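PDB 5HZ0: probable LRR receptor-like serine/threonine-protein kinase At4g26540 from Arabidopsis thaliana, which acts as a receptor for RGF peptide hormones, which maintain the root stem cell niche, and forms heterodimers with SERK co-receptors when a peptide binds. Local coordinates for residues A[113-118]-A[135-140]; A[15-20]-A[42-47]; A[182-187]-A[206-211]; A[210-215]-A[232-237]. The protein carries 5 engineered substitutions. All coordinates share one frame; numbering follows the deposited sequence.

Contact 1: residues A[113-118]-A[135-140]; sequences ELMLFD and LQVLRA
R139 lays its guanidinium nearly flat on the ring of F117. The two centres are 4.5 Å apart and the planes differ by 22°. CZ also makes a cation-pi contact with the ring, off its centre. The R139 side chain can be followed outward. R139 CB is 4.1 Å from F117 CD2. CD passes the sulfur of M115, with R139 CD and M115 SD 4.0 Å apart. The chain then bends at chi3 (54°), and this turns the flat end over F117. NE is hydrogen-bonded to a modified side chain of the bound peptide. At the tip, NH1 stands over one face of the ring, and R139 NH2 is 3.9 Å from F117 CE2. F117 packs on a modified side chain of the peptide too. A serine in place of F117 would probably leave the guanidinium without the ring it lies on and freer to turn.

The segments carry neighbouring parallel strands, 113-115 and 137-139, of the receptor's leucine-rich repeat solenoid, predicted to be extracellular. They come from predicted repeats 6 and 7. F117, just past its strand, and R139 lie in two of the small-peptide recognition motifs. The backbones are joined from L114 N to V137 O at 2.9 Å, from R139 N to L114 O, and from L116 N to R139 O. The last bond is more bent; its N-H...O angle is 139°. M115 lies on the same face as R139 and crosses V137, with M115 CE 3.6 Å from V137 CG1. On the other face L114 CD2 meets L138 CD1 at 3.8 Å.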
loop_
_atom_site.group_PDB
_atom_site.type_symbol
_atom_site.label_atom_id
_atom_site.label_comp_id
_atom_site.label_asym_id
_atom_site.label_seq_id
_atom_site.Cartn_x
_atom_site.Cartn_y
_atom_site.Cartn_z
ATOM N N GLU A 113 0.015 9.400 36.230
ATOM C CA GLU A 113 0.449 8.660 35.056
ATOM C C GLU A 113 0.270 7.154 35.284
ATOM O O GLU A 113 0.688 6.624 36.316
ATOM C CB GLU A 113 1.923 8.966 34.792
ATOM C CG GLU A 113 2.291 10.437 34.978
ATOM C CD GLU A 113 1.729 11.323 33.882
ATOM O OE1 GLU A 113 1.488 10.805 32.770
ATOM O OE2 GLU A 113 1.515 12.528 34.123
ATOM N N LEU A 114 -0.362 6.468 34.336
ATOM C CA LEU A 114 -0.426 5.002 34.369
ATOM C C LEU A 114 -0.072 4.431 32.996
ATOM O O LEU A 114 -0.837 4.588 32.043
ATOM C CB LEU A 114 -1.831 4.537 34.771
ATOM C CG LEU A 114 -2.130 3.044 34.613
ATOM C CD1 LEU A 114 -1.288 2.242 35.581
ATOM C CD2 LEU A 114 -3.618 2.740 34.790
ATOM N N MET A 115 1.072 3.754 32.897
ATOM C CA MET A 115 1.500 3.183 31.621
ATOM C C MET A 115 1.536 1.657 31.680
ATOM O O MET A 115 2.454 1.079 32.257
ATOM C CB MET A 115 2.904 3.691 31.275
ATOM C CG MET A 115 3.113 5.191 31.491
ATOM S SD MET A 115 2.359 6.161 30.181
ATOM C CE MET A 115 2.765 7.830 30.694
ATOM N N LEU A 116 0.535 1.016 31.084
ATOM C CA LEU A 116 0.497 -0.449 30.937
ATOM C C LEU A 116 0.787 -0.977 29.530
ATOM O O LEU A 116 0.773 -2.182 29.307
ATOM C CB LEU A 116 -0.830 -1.012 31.458
ATOM C CG LEU A 116 -1.174 -0.462 32.846
ATOM C CD1 LEU A 116 -2.568 -0.911 33.298
ATOM C CD2 LEU A 116 -0.101 -0.832 33.875
ATOM N N PHE A 117 1.055 -0.078 28.589
ATOM C CA PHE A 117 1.059 -0.445 27.174
ATOM C C PHE A 117 2.153 -1.446 26.784
ATOM O O PHE A 117 3.120 -1.633 27.516
ATOM C CB PHE A 117 1.099 0.803 26.277
ATOM C CG PHE A 117 2.399 1.575 26.341
ATOM C CD1 PHE A 117 3.459 1.253 25.509
ATOM C CD2 PHE A 117 2.544 2.641 27.215
ATOM C CE1 PHE A 117 4.647 1.966 25.559
ATOM C CE2 PHE A 117 3.732 3.357 27.266
ATOM C CZ PHE A 117 4.779 3.021 26.435
ATOM N N ASP A 118 1.972 -2.100 25.637
ATOM C CA ASP A 118 2.920 -3.115 25.150
ATOM C C ASP A 118 3.173 -4.256 26.151
ATOM O O ASP A 118 4.315 -4.526 26.551
ATOM C CB ASP A 118 4.241 -2.486 24.687
ATOM C CG ASP A 118 4.111 -1.754 23.359
ATOM O OD1 ASP A 118 3.274 -2.156 22.530
ATOM O OD2 ASP A 118 4.852 -0.778 23.137
ATOM N N LEU A 135 -6.042 11.158 37.609
ATOM C CA LEU A 135 -5.477 10.470 36.458
ATOM C C LEU A 135 -5.476 11.394 35.249
ATOM O O LEU A 135 -6.468 12.044 34.939
ATOM C CB LEU A 135 -6.232 9.184 36.149
ATOM C CG LEU A 135 -5.528 8.255 35.158
ATOM C CD1 LEU A 135 -4.147 7.890 35.719
ATOM C CD2 LEU A 135 -6.376 7.013 34.893
ATOM N N GLN A 136 -4.336 11.449 34.583
ATOM C CA GLN A 136 -4.119 12.338 33.444
ATOM C C GLN A 136 -3.857 11.523 32.180
ATOM O O GLN A 136 -4.474 11.742 31.151
ATOM C CB GLN A 136 -3.002 13.340 33.737
ATOM C CG GLN A 136 -3.425 14.458 34.693
ATOM C CD GLN A 136 -2.275 15.425 35.048
ATOM O OE1 GLN A 136 -1.427 15.730 34.214
ATOM N NE2 GLN A 136 -2.259 15.902 36.285
ATOM N N VAL A 137 -2.862 10.649 32.261
ATOM C CA VAL A 137 -2.508 9.755 31.176
ATOM C C VAL A 137 -2.762 8.293 31.557
ATOM O O VAL A 137 -2.218 7.787 32.536
ATOM C CB VAL A 137 -1.012 9.913 30.805
ATOM C CG1 VAL A 137 -0.601 8.856 29.807
ATOM C CG2 VAL A 137 -0.727 11.315 30.253
ATOM N N LEU A 138 -3.618 7.625 30.786
ATOM C CA LEU A 138 -3.757 6.187 30.867
ATOM C C LEU A 138 -3.493 5.659 29.476
ATOM O O LEU A 138 -4.227 5.970 28.543
ATOM C CB LEU A 138 -5.156 5.778 31.358
ATOM C CG LEU A 138 -5.792 4.439 30.897
ATOM C CD1 LEU A 138 -4.968 3.205 31.239
ATOM C CD2 LEU A 138 -7.173 4.307 31.465
ATOM N N ARG A 139 -2.419 4.893 29.324
ATOM C CA ARG A 139 -2.156 4.240 28.055
ATOM C C ARG A 139 -1.927 2.765 28.293
ATOM O O ARG A 139 -0.894 2.372 28.855
ATOM C CB ARG A 139 -0.921 4.849 27.416
ATOM C CG ARG A 139 -0.941 6.369 27.360
ATOM C CD ARG A 139 0.364 6.898 26.819
ATOM N NE ARG A 139 0.660 6.288 25.533
ATOM C CZ ARG A 139 1.868 6.231 24.992
ATOM N NH1 ARG A 139 2.035 5.630 23.824
ATOM N NH2 ARG A 139 2.909 6.756 25.618
ATOM N N ALA A 140 -2.939 1.985 27.904
ATOM C CA ALA A 140 -2.978 0.506 27.962
ATOM C C ALA A 140 -2.899 -0.253 26.627
ATOM O O ALA A 140 -3.106 -1.462 26.598
ATOM C CB ALA A 140 -4.163 0.037 28.775
#

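Contact 2: residues A[15-20]-A[42-47]; sequences SEIQLK and LTLSSL
T43 O takes two groups from strand 14-20. L19 N donates to it at 2.9 Å in a nearly straight bond (170°). Q18 CA points a hydrogen at the same oxygen. L19 O accepts a hydrogen bond from S45 N at 3.1 Å and a CA-H...O contact from L44 CA. T43 N closes the set by donating to I17 O. The strands run parallel, 9° apart, and come from predicted leucine-rich repeats 2 and 3. They stand at the N-terminal end of the solenoid. On its other side strand 14-20 pairs antiparallel with strand 6-8, where S15 and E16 both face K7 in a classic beta bulge.

I17, L19, L42 and L44 share one face. With chi1 at 179°, the L42 side chain extends away from its own amide nitrogen, and CD1 comes alongside I17, 3.7 Å from I17 CB. L19 and L44 lie side by side, with L19 CD1 4.0 Å from L44 CD2. Past the strand, L47 CD1 reaches L19 CB at 4.1 Å. On the opposite face Q18 and T43 point the same way. S45 OG there turns to the next repeat and bonds S69 O.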
loop_
_atom_site.group_PDB
_atom_site.type_symbol
_atom_site.label_atom_id
_atom_site.label_comp_id
_atom_site.label_asym_id
_atom_site.label_seq_id
_atom_site.Cartn_x
_atom_site.Cartn_y
_atom_site.Cartn_z
ATOM N N SER A 15 16.182 7.774 49.371
ATOM C CA SER A 15 15.026 8.461 48.827
ATOM C C SER A 15 14.679 7.900 47.457
ATOM O O SER A 15 13.561 7.465 47.225
ATOM C CB SER A 15 15.330 9.953 48.711
ATOM O OG SER A 15 14.153 10.734 48.794
ATOM N N GLU A 16 15.632 7.981 46.535
ATOM C CA GLU A 16 15.395 7.585 45.155
ATOM C C GLU A 16 16.446 6.605 44.648
ATOM O O GLU A 16 17.643 6.796 44.863
ATOM C CB GLU A 16 15.354 8.823 44.256
ATOM C CG GLU A 16 14.359 9.878 44.725
ATOM C CD GLU A 16 14.309 11.091 43.814
ATOM O OE1 GLU A 16 13.564 12.047 44.126
ATOM O OE2 GLU A 16 15.016 11.087 42.785
ATOM N N ILE A 17 15.981 5.554 43.980
ATOM C CA ILE A 17 16.856 4.594 43.314
ATOM C C ILE A 17 16.595 4.644 41.818
ATOM O O ILE A 17 15.449 4.545 41.388
ATOM C CB ILE A 17 16.587 3.151 43.788
ATOM C CG1 ILE A 17 16.984 2.975 45.253
ATOM C CG2 ILE A 17 17.334 2.144 42.915
ATOM C CD1 ILE A 17 16.545 1.644 45.822
ATOM N N GLN A 18 17.650 4.820 41.029
ATOM C CA GLN A 18 17.515 4.818 39.578
ATOM C C GLN A 18 18.635 4.097 38.827
ATOM O O GLN A 18 19.813 4.446 38.962
ATOM C CB GLN A 18 17.388 6.238 39.047
ATOM C CG GLN A 18 17.601 6.307 37.557
ATOM C CD GLN A 18 16.796 7.396 36.919
ATOM O OE1 GLN A 18 15.806 7.861 37.485
ATOM N NE2 GLN A 18 17.210 7.819 35.729
ATOM N N LEU A 19 18.251 3.099 38.031
ATOM C CA LEU A 19 19.174 2.410 37.131
ATOM C C LEU A 19 18.513 2.127 35.781
ATOM O O LEU A 19 17.476 1.466 35.724
ATOM C CB LEU A 19 19.648 1.093 37.756
ATOM C CG LEU A 19 20.417 1.171 39.080
ATOM C CD1 LEU A 19 19.906 0.114 40.043
ATOM C CD2 LEU A 19 21.926 1.027 38.870
ATOM N N LYS A 20 19.105 2.622 34.700
ATOM C CA LYS A 20 18.639 2.270 33.357
ATOM C C LYS A 20 19.748 2.125 32.321
ATOM O O LYS A 20 20.891 2.525 32.548
ATOM C CB LYS A 20 17.579 3.245 32.832
ATOM C CG LYS A 20 17.268 4.424 33.715
ATOM C CD LYS A 20 16.327 5.372 32.994
ATOM C CE LYS A 20 16.901 5.768 31.643
ATOM N NZ LYS A 20 18.283 6.311 31.776
ATOM N N LEU A 42 11.324 4.679 42.572
ATOM C CA LEU A 42 12.063 3.486 42.155
ATOM C C LEU A 42 12.025 3.250 40.646
ATOM O O LEU A 42 10.975 2.920 40.084
ATOM C CB LEU A 42 11.543 2.250 42.889
ATOM C CG LEU A 42 12.237 0.939 42.503
ATOM C CD1 LEU A 42 13.741 1.065 42.687
ATOM C CD2 LEU A 42 11.685 -0.252 43.293
ATOM N N THR A 43 13.178 3.405 40.001
ATOM C CA THR A 43 13.283 3.170 38.573
ATOM C C THR A 43 14.313 2.097 38.301
ATOM O O THR A 43 15.517 2.334 38.416
ATOM C CB THR A 43 13.755 4.434 37.840
ATOM O OG1 THR A 43 13.073 5.578 38.362
ATOM C CG2 THR A 43 13.498 4.325 36.349
ATOM N N LEU A 44 13.833 0.917 37.934
ATOM C CA LEU A 44 14.668 -0.102 37.331
ATOM C C LEU A 44 14.080 -0.303 35.948
ATOM O O LEU A 44 13.056 -0.970 35.799
ATOM C CB LEU A 44 14.569 -1.394 38.135
ATOM C CG LEU A 44 14.636 -1.210 39.654
ATOM C CD1 LEU A 44 14.171 -2.477 40.369
ATOM C CD2 LEU A 44 16.038 -0.801 40.114
ATOM N N SER A 45 14.751 0.220 34.930
ATOM C CA SER A 45 14.147 0.306 33.609
ATOM C C SER A 45 15.178 -0.019 32.551
ATOM O O SER A 45 16.344 0.332 32.696
ATOM C CB SER A 45 13.577 1.708 33.379
ATOM O OG SER A 45 12.902 1.792 32.137
ATOM N N SER A 46 14.746 -0.699 31.491
ATOM C CA SER A 46 15.646 -1.105 30.417
ATOM C C SER A 46 16.790 -1.953 30.964
ATOM O O SER A 46 17.942 -1.803 30.546
ATOM C CB SER A 46 16.197 0.119 29.676
ATOM O OG SER A 46 15.167 1.047 29.370
ATOM N N LEU A 47 16.482 -2.800 31.942
ATOM C CA LEU A 47 17.506 -3.644 32.559
ATOM C C LEU A 47 17.538 -5.096 32.085
ATOM O O LEU A 47 18.323 -5.888 32.588
ATOM C CB LEU A 47 17.429 -3.567 34.089
ATOM C CG LEU A 47 17.629 -2.151 34.633
ATOM C CD1 LEU A 47 17.607 -2.133 36.152
ATOM C CD2 LEU A 47 18.925 -1.526 34.092
#

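Contact 3: residues A[182-187]-A[206-211]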
loop_
_atom_site.group_PDB
_atom_site.type_symbol
_atom_site.label_atom_id
_atom_site.label_comp_id
_atom_site.label_asym_id
_atom_site.label_seq_id
_atom_site.Cartn_x
_atom_site.Cartn_y
_atom_site.Cartn_z
ATOM N N LYS A 182 -13.466 16.758 30.012
ATOM C CA LYS A 182 -13.487 18.112 29.492
ATOM C C LYS A 182 -12.078 18.571 29.213
ATOM O O LYS A 182 -11.862 19.596 28.592
ATOM C CB LYS A 182 -14.189 19.041 30.484
ATOM C CG LYS A 182 -15.495 19.627 29.965
ATOM C CD LYS A 182 -16.649 18.665 30.133
ATOM C CE LYS A 182 -17.920 19.202 29.475
ATOM N NZ LYS A 182 -19.072 18.248 29.581
ATOM N N ARG A 183 -11.118 17.832 29.744
ATOM C CA ARG A 183 -9.715 18.088 29.460
ATOM C C ARG A 183 -9.019 17.119 28.527
ATOM O O ARG A 183 -7.836 17.308 28.267
ATOM C CB ARG A 183 -8.929 18.226 30.768
ATOM C CG ARG A 183 -9.607 19.181 31.739
ATOM C CD ARG A 183 -8.928 19.176 33.069
ATOM N NE ARG A 183 -8.492 20.514 33.432
ATOM C CZ ARG A 183 -7.921 20.822 34.590
ATOM N NH1 ARG A 183 -7.723 19.877 35.498
ATOM N NH2 ARG A 183 -7.552 22.074 34.833
ATOM N N VAL A 184 -9.695 16.061 28.064
ATOM C CA VAL A 184 -8.998 15.086 27.218
ATOM C C VAL A 184 -8.565 15.680 25.867
ATOM O O VAL A 184 -9.320 16.365 25.190
ATOM C CB VAL A 184 -9.755 13.722 27.049
ATOM C CG1 VAL A 184 -10.734 13.752 25.865
ATOM C CG2 VAL A 184 -8.768 12.586 26.869
ATOM N N GLN A 185 -7.323 15.410 25.502
ATOM C CA GLN A 185 -6.707 15.964 24.302
ATOM C C GLN A 185 -6.604 14.931 23.192
ATOM O O GLN A 185 -6.921 15.207 22.036
ATOM C CB GLN A 185 -5.358 16.632 24.610
ATOM C CG GLN A 185 -5.503 17.983 25.321
ATOM C CD GLN A 185 -4.166 18.658 25.613
ATOM O OE1 GLN A 185 -3.180 18.448 24.906
ATOM N NE2 GLN A 185 -4.130 19.460 26.670
ATOM N N THR A 186 -6.016 13.790 23.527
ATOM C CA THR A 186 -5.907 12.684 22.594
ATOM C C THR A 186 -6.667 11.441 23.062
ATOM O O THR A 186 -6.415 10.910 24.149
ATOM C CB THR A 186 -4.435 12.330 22.352
ATOM O OG1 THR A 186 -3.774 13.457 21.753
ATOM C CG2 THR A 186 -4.324 11.129 21.424
ATOM N N ILE A 187 -7.608 10.986 22.240
ATOM C CA ILE A 187 -8.211 9.676 22.422
ATOM C C ILE A 187 -7.708 8.735 21.313
ATOM O O ILE A 187 -8.069 8.893 20.141
ATOM C CB ILE A 187 -9.759 9.759 22.383
ATOM C CG1 ILE A 187 -10.282 10.573 23.562
ATOM C CG2 ILE A 187 -10.391 8.347 22.398
ATOM C CD1 ILE A 187 -11.787 10.721 23.584
ATOM N N THR A 206 -14.127 19.502 25.223
ATOM C CA THR A 206 -13.886 20.795 24.591
ATOM C C THR A 206 -12.444 20.946 24.127
ATOM O O THR A 206 -12.162 21.619 23.140
ATOM C CB THR A 206 -14.333 21.985 25.484
ATOM O OG1 THR A 206 -13.293 22.345 26.407
ATOM C CG2 THR A 206 -15.592 21.636 26.246
ATOM N N GLU A 207 -11.551 20.283 24.843
ATOM C CA GLU A 207 -10.120 20.268 24.569
ATOM C C GLU A 207 -9.656 19.203 23.575
ATOM O O GLU A 207 -8.458 19.086 23.319
ATOM C CB GLU A 207 -9.376 20.073 25.879
ATOM C CG GLU A 207 -9.654 21.176 26.853
ATOM C CD GLU A 207 -9.085 22.512 26.366
ATOM O OE1 GLU A 207 -7.842 22.683 26.387
ATOM O OE2 GLU A 207 -9.878 23.392 25.951
ATOM N N LEU A 208 -10.576 18.393 23.043
ATOM C CA LEU A 208 -10.164 17.342 22.119
ATOM C C LEU A 208 -9.421 17.881 20.900
ATOM O O LEU A 208 -9.889 18.776 20.209
ATOM C CB LEU A 208 -11.338 16.481 21.676
ATOM C CG LEU A 208 -10.928 15.167 21.014
ATOM C CD1 LEU A 208 -10.124 14.345 22.017
ATOM C CD2 LEU A 208 -12.163 14.435 20.558
ATOM N N GLN A 209 -8.262 17.291 20.653
ATOM C CA GLN A 209 -7.334 17.695 19.611
ATOM C C GLN A 209 -7.230 16.601 18.570
ATOM O O GLN A 209 -7.282 16.887 17.368
ATOM C CB GLN A 209 -5.952 18.077 20.185
ATOM C CG GLN A 209 -6.020 19.286 21.119
ATOM C CD GLN A 209 -4.660 19.909 21.464
ATOM O OE1 GLN A 209 -3.608 19.453 21.009
ATOM N NE2 GLN A 209 -4.690 20.958 22.285
ATOM N N ASN A 210 -6.949 15.382 19.043
ATOM C CA ASN A 210 -6.714 14.225 18.175
ATOM C C ASN A 210 -7.656 13.038 18.435
ATOM O O ASN A 210 -7.628 12.422 19.502
ATOM C CB ASN A 210 -5.254 13.750 18.298
ATOM C CG ASN A 210 -4.257 14.892 18.257
ATOM O OD1 ASN A 210 -4.097 15.550 17.235
ATOM N ND2 ASN A 210 -3.590 15.139 19.380
ATOM N N LEU A 211 -8.480 12.709 17.453
ATOM C CA LEU A 211 -9.384 11.576 17.580
ATOM C C LEU A 211 -8.957 10.438 16.629
ATOM O O LEU A 211 -9.030 10.590 15.413
ATOM C CB LEU A 211 -10.816 12.036 17.305
ATOM C CG LEU A 211 -11.915 10.968 17.421
ATOM C CD1 LEU A 211 -11.857 10.292 18.766
ATOM C CD2 LEU A 211 -13.291 11.586 17.194
#
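Q185 O is held by two consecutive backbone amides. Q209 N donates at 2.8 Å, in the carbonyl plane and on a lone pair. N210 N donates at 3.0 Å, closer to the line of the carbonyl. One residue on, N210 ND2 gives a straight bond (171°) to T186 OG1 at 2.9 Å. The hydroxyl lies in the plane of the amide. T186 and N210 are bridge partners on one face. N210 CG sits anti to the carbonyl carbon (chi1 -45°), T186 OG1 is placed in the same way on its own residue, and these torsions bring OG1 and ND2 together. I187 N completes the pairing with a bond to N210 O.

Beside these bonds, Q185 and Q209 run alongside each other with their amide planes 18° apart. Q185 OE1 and Q209 NE2 are 3.9 Å apart, so this is packing. On the apolar side, L208 CD1 meets V184 CG1 at 3.9 Å and I187 CG1 at 4.1 Å. I187 CB also meets L211 CD1 at 4.2 Å. These contacts form part of the apolar filling of the repeats.

Further out, S234 OG donates to N210 OD1, consistent with ND2 being the end turned to T186. E207 OE2 forms a salt bridge with K231. K182 NZ turns to G179 O. The segments belong to predicted leucine-rich repeats 9 and 10 and carry the turns that lead into strands 186-188 and 210-212. Those strands run parallel, between strand 162-164 on one side and strand 234-236 on the other.

Contact 4: residues A[210-215]-A[232-237]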
loop_
_atom_site.group_PDB
_atom_site.type_symbol
_atom_site.label_atom_id
_atom_site.label_comp_id
_atom_site.label_asym_id
_atom_site.label_seq_id
_atom_site.Cartn_x
_atom_site.Cartn_y
_atom_site.Cartn_z
ATOM N N ASN A 210 -6.949 15.382 19.043
ATOM C CA ASN A 210 -6.714 14.225 18.175
ATOM C C ASN A 210 -7.656 13.038 18.435
ATOM O O ASN A 210 -7.628 12.422 19.502
ATOM C CB ASN A 210 -5.254 13.750 18.298
ATOM C CG ASN A 210 -4.257 14.892 18.257
ATOM O OD1 ASN A 210 -4.097 15.550 17.235
ATOM N ND2 ASN A 210 -3.590 15.139 19.380
ATOM N N LEU A 211 -8.480 12.709 17.453
ATOM C CA LEU A 211 -9.384 11.576 17.580
ATOM C C LEU A 211 -8.957 10.438 16.629
ATOM O O LEU A 211 -9.030 10.590 15.413
ATOM C CB LEU A 211 -10.816 12.036 17.305
ATOM C CG LEU A 211 -11.915 10.968 17.421
ATOM C CD1 LEU A 211 -11.857 10.292 18.766
ATOM C CD2 LEU A 211 -13.291 11.586 17.194
ATOM N N TYR A 212 -8.436 9.336 17.175
ATOM C CA TYR A 212 -8.021 8.208 16.343
ATOM C C TYR A 212 -8.852 7.003 16.715
ATOM O O TYR A 212 -8.588 6.353 17.730
ATOM C CB TYR A 212 -6.542 7.849 16.570
ATOM C CG TYR A 212 -5.563 9.029 16.571
ATOM C CD1 TYR A 212 -5.785 10.158 15.785
ATOM C CD2 TYR A 212 -4.420 9.000 17.355
ATOM C CE1 TYR A 212 -4.908 11.213 15.792
ATOM C CE2 TYR A 212 -3.534 10.053 17.371
ATOM C CZ TYR A 212 -3.781 11.153 16.586
ATOM O OH TYR A 212 -2.905 12.196 16.608
ATOM N N LEU A 213 -9.868 6.741 15.898
ATOM C CA LEU A 213 -10.705 5.545 15.941
ATOM C C LEU A 213 -10.520 4.572 14.776
ATOM O O LEU A 213 -11.403 3.757 14.510
ATOM C CB LEU A 213 -12.167 5.923 16.159
ATOM C CG LEU A 213 -12.299 6.756 17.436
ATOM C CD1 LEU A 213 -13.706 7.275 17.630
ATOM C CD2 LEU A 213 -11.827 5.931 18.652
ATOM N N TYR A 214 -9.479 4.743 13.978
ATOM C CA TYR A 214 -9.377 3.946 12.750
ATOM C C TYR A 214 -9.239 2.426 12.956
ATOM O O TYR A 214 -8.882 1.953 14.042
ATOM C CB TYR A 214 -8.281 4.486 11.826
ATOM C CG TYR A 214 -6.866 4.395 12.361
ATOM C CD1 TYR A 214 -6.327 5.413 13.144
ATOM C CD2 TYR A 214 -6.061 3.317 12.052
ATOM C CE1 TYR A 214 -5.026 5.337 13.614
ATOM C CE2 TYR A 214 -4.766 3.236 12.512
ATOM C CZ TYR A 214 -4.253 4.243 13.291
ATOM O OH TYR A 214 -2.965 4.138 13.742
ATOM N N GLN A 215 -9.572 1.667 11.911
ATOM C CA GLN A 215 -9.505 0.200 11.947
ATOM C C GLN A 215 -10.324 -0.461 13.062
ATOM O O GLN A 215 -9.829 -1.270 13.833
ATOM C CB GLN A 215 -8.059 -0.269 11.976
ATOM C CG GLN A 215 -7.353 -0.015 10.669
ATOM C CD GLN A 215 -5.986 -0.624 10.630
ATOM O OE1 GLN A 215 -5.230 -0.519 11.594
ATOM N NE2 GLN A 215 -5.656 -1.275 9.520
ATOM N N LEU A 232 -9.815 20.929 17.740
ATOM C CA LEU A 232 -9.583 19.708 16.948
ATOM C C LEU A 232 -8.502 19.861 15.868
ATOM O O LEU A 232 -8.536 20.791 15.068
ATOM C CB LEU A 232 -10.890 19.256 16.291
ATOM C CG LEU A 232 -10.926 17.868 15.636
ATOM C CD1 LEU A 232 -10.647 16.814 16.687
ATOM C CD2 LEU A 232 -12.272 17.609 14.948
ATOM N N GLN A 233 -7.554 18.939 15.838
ATOM C CA GLN A 233 -6.443 19.021 14.890
ATOM C C GLN A 233 -6.440 17.836 13.927
ATOM O O GLN A 233 -6.385 18.007 12.709
ATOM C CB GLN A 233 -5.085 19.185 15.598
ATOM C CG GLN A 233 -5.106 20.260 16.683
ATOM C CD GLN A 233 -3.726 20.626 17.219
ATOM O OE1 GLN A 233 -2.708 20.125 16.749
ATOM N NE2 GLN A 233 -3.696 21.499 18.218
ATOM N N SER A 234 -6.392 16.632 14.471
ATOM C CA SER A 234 -6.348 15.464 13.608
ATOM C C SER A 234 -7.509 14.514 13.883
ATOM O O SER A 234 -7.816 14.166 15.027
ATOM C CB SER A 234 -5.006 14.749 13.725
ATOM O OG SER A 234 -4.768 14.354 15.060
ATOM N N LEU A 235 -8.186 14.135 12.817
ATOM C CA LEU A 235 -9.300 13.219 12.924
ATOM C C LEU A 235 -8.978 11.978 12.061
ATOM O O LEU A 235 -9.012 12.042 10.831
ATOM C CB LEU A 235 -10.553 13.955 12.441
ATOM C CG LEU A 235 -11.953 13.419 12.721
ATOM C CD1 LEU A 235 -12.196 13.244 14.208
ATOM C CD2 LEU A 235 -13.002 14.343 12.113
ATOM N N LEU A 236 -8.654 10.853 12.695
ATOM C CA LEU A 236 -8.459 9.626 11.913
ATOM C C LEU A 236 -9.583 8.659 12.233
ATOM O O LEU A 236 -9.567 7.973 13.263
ATOM C CB LEU A 236 -7.105 8.968 12.227
ATOM C CG LEU A 236 -5.831 9.751 11.895
ATOM C CD1 LEU A 236 -4.589 9.058 12.450
ATOM C CD2 LEU A 236 -5.700 9.950 10.400
ATOM N N LEU A 237 -10.484 8.499 11.287
ATOM C CA LEU A 237 -11.635 7.628 11.374
ATOM C C LEU A 237 -11.620 6.530 10.307
ATOM O O LEU A 237 -12.583 5.882 10.073
ATOM C CB LEU A 237 -12.895 8.504 11.296
ATOM C CG LEU A 237 -13.241 9.590 12.308
ATOM C CD1 LEU A 237 -14.563 10.005 12.094
ATOM C CD2 LEU A 237 -13.123 9.158 13.699
#
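N210 and Y212 both meet S234 OG. Y212 OH donates to it at 3.2 Å, and S234 OG in turn donates to N210 OD1 at 2.6 Å. The serine hydroxyl sits near the plane of the Y212 ring, at its edge, and stands tilted 21° from the plane of the N210 carbonyl. S234 OG lies between its own backbone N and carbonyl carbon (chi1 59°), and from there it faces both partners.

The backbone bonds are those of parallel strands. L211 N donates to S234 O at 2.9 Å, L236 N to L211 O, and L213 N to L236 O.

Apolar contacts occupy both faces. L211 and L235 lie side by side, with L211 CD2 3.6 Å from L235 CD1. L213 CB touches L237 CD2 at 4.2 Å. On the face of the serine, L236 meets two tyrosines. Its CD1 is 3.7 Å from Y212 CD1, and its CB is 3.8 Å from Y214 CD1. The Y214 ring also stacks with Y190 and W238.

A phenylalanine in place of Y212 would probably leave S234 OG without its tyrosine donor and the ring less firmly fixed.

Y212, L213 and Y214 form one of the small-peptide recognition motifs. Y212 packs on an apolar side chain of the bound peptide, and Y214 OH bonds the peptide backbone. The relay from the Y212 hydroxyl through S234 OG to the N210 amide oxygen is consistent with Y212 being steadied where it packs on the peptide.

In the fold
From the N terminus, contact 2 comes first and closes the loop between segments 15-20 and 42-47. Contact 1 then closes 113-118 to 135-140, its centre about 19 Å from that of contact 2. Contact 3 closes 182-187 to 206-211, its centre about 16 Å from that of contact 1. These three are in series. Contact 4 closes 210-215 to 232-237 and starts on the stretch where contact 3 ends. Each contact joins one predicted leucine-rich repeat to the next. Because contacts 3 and 4 share strand 210-212, that strand is paired on both sides. Contact 2 belongs to the N-terminal end of the solenoid, while contacts 1 and 4 include residues of the peptide-recognition surface.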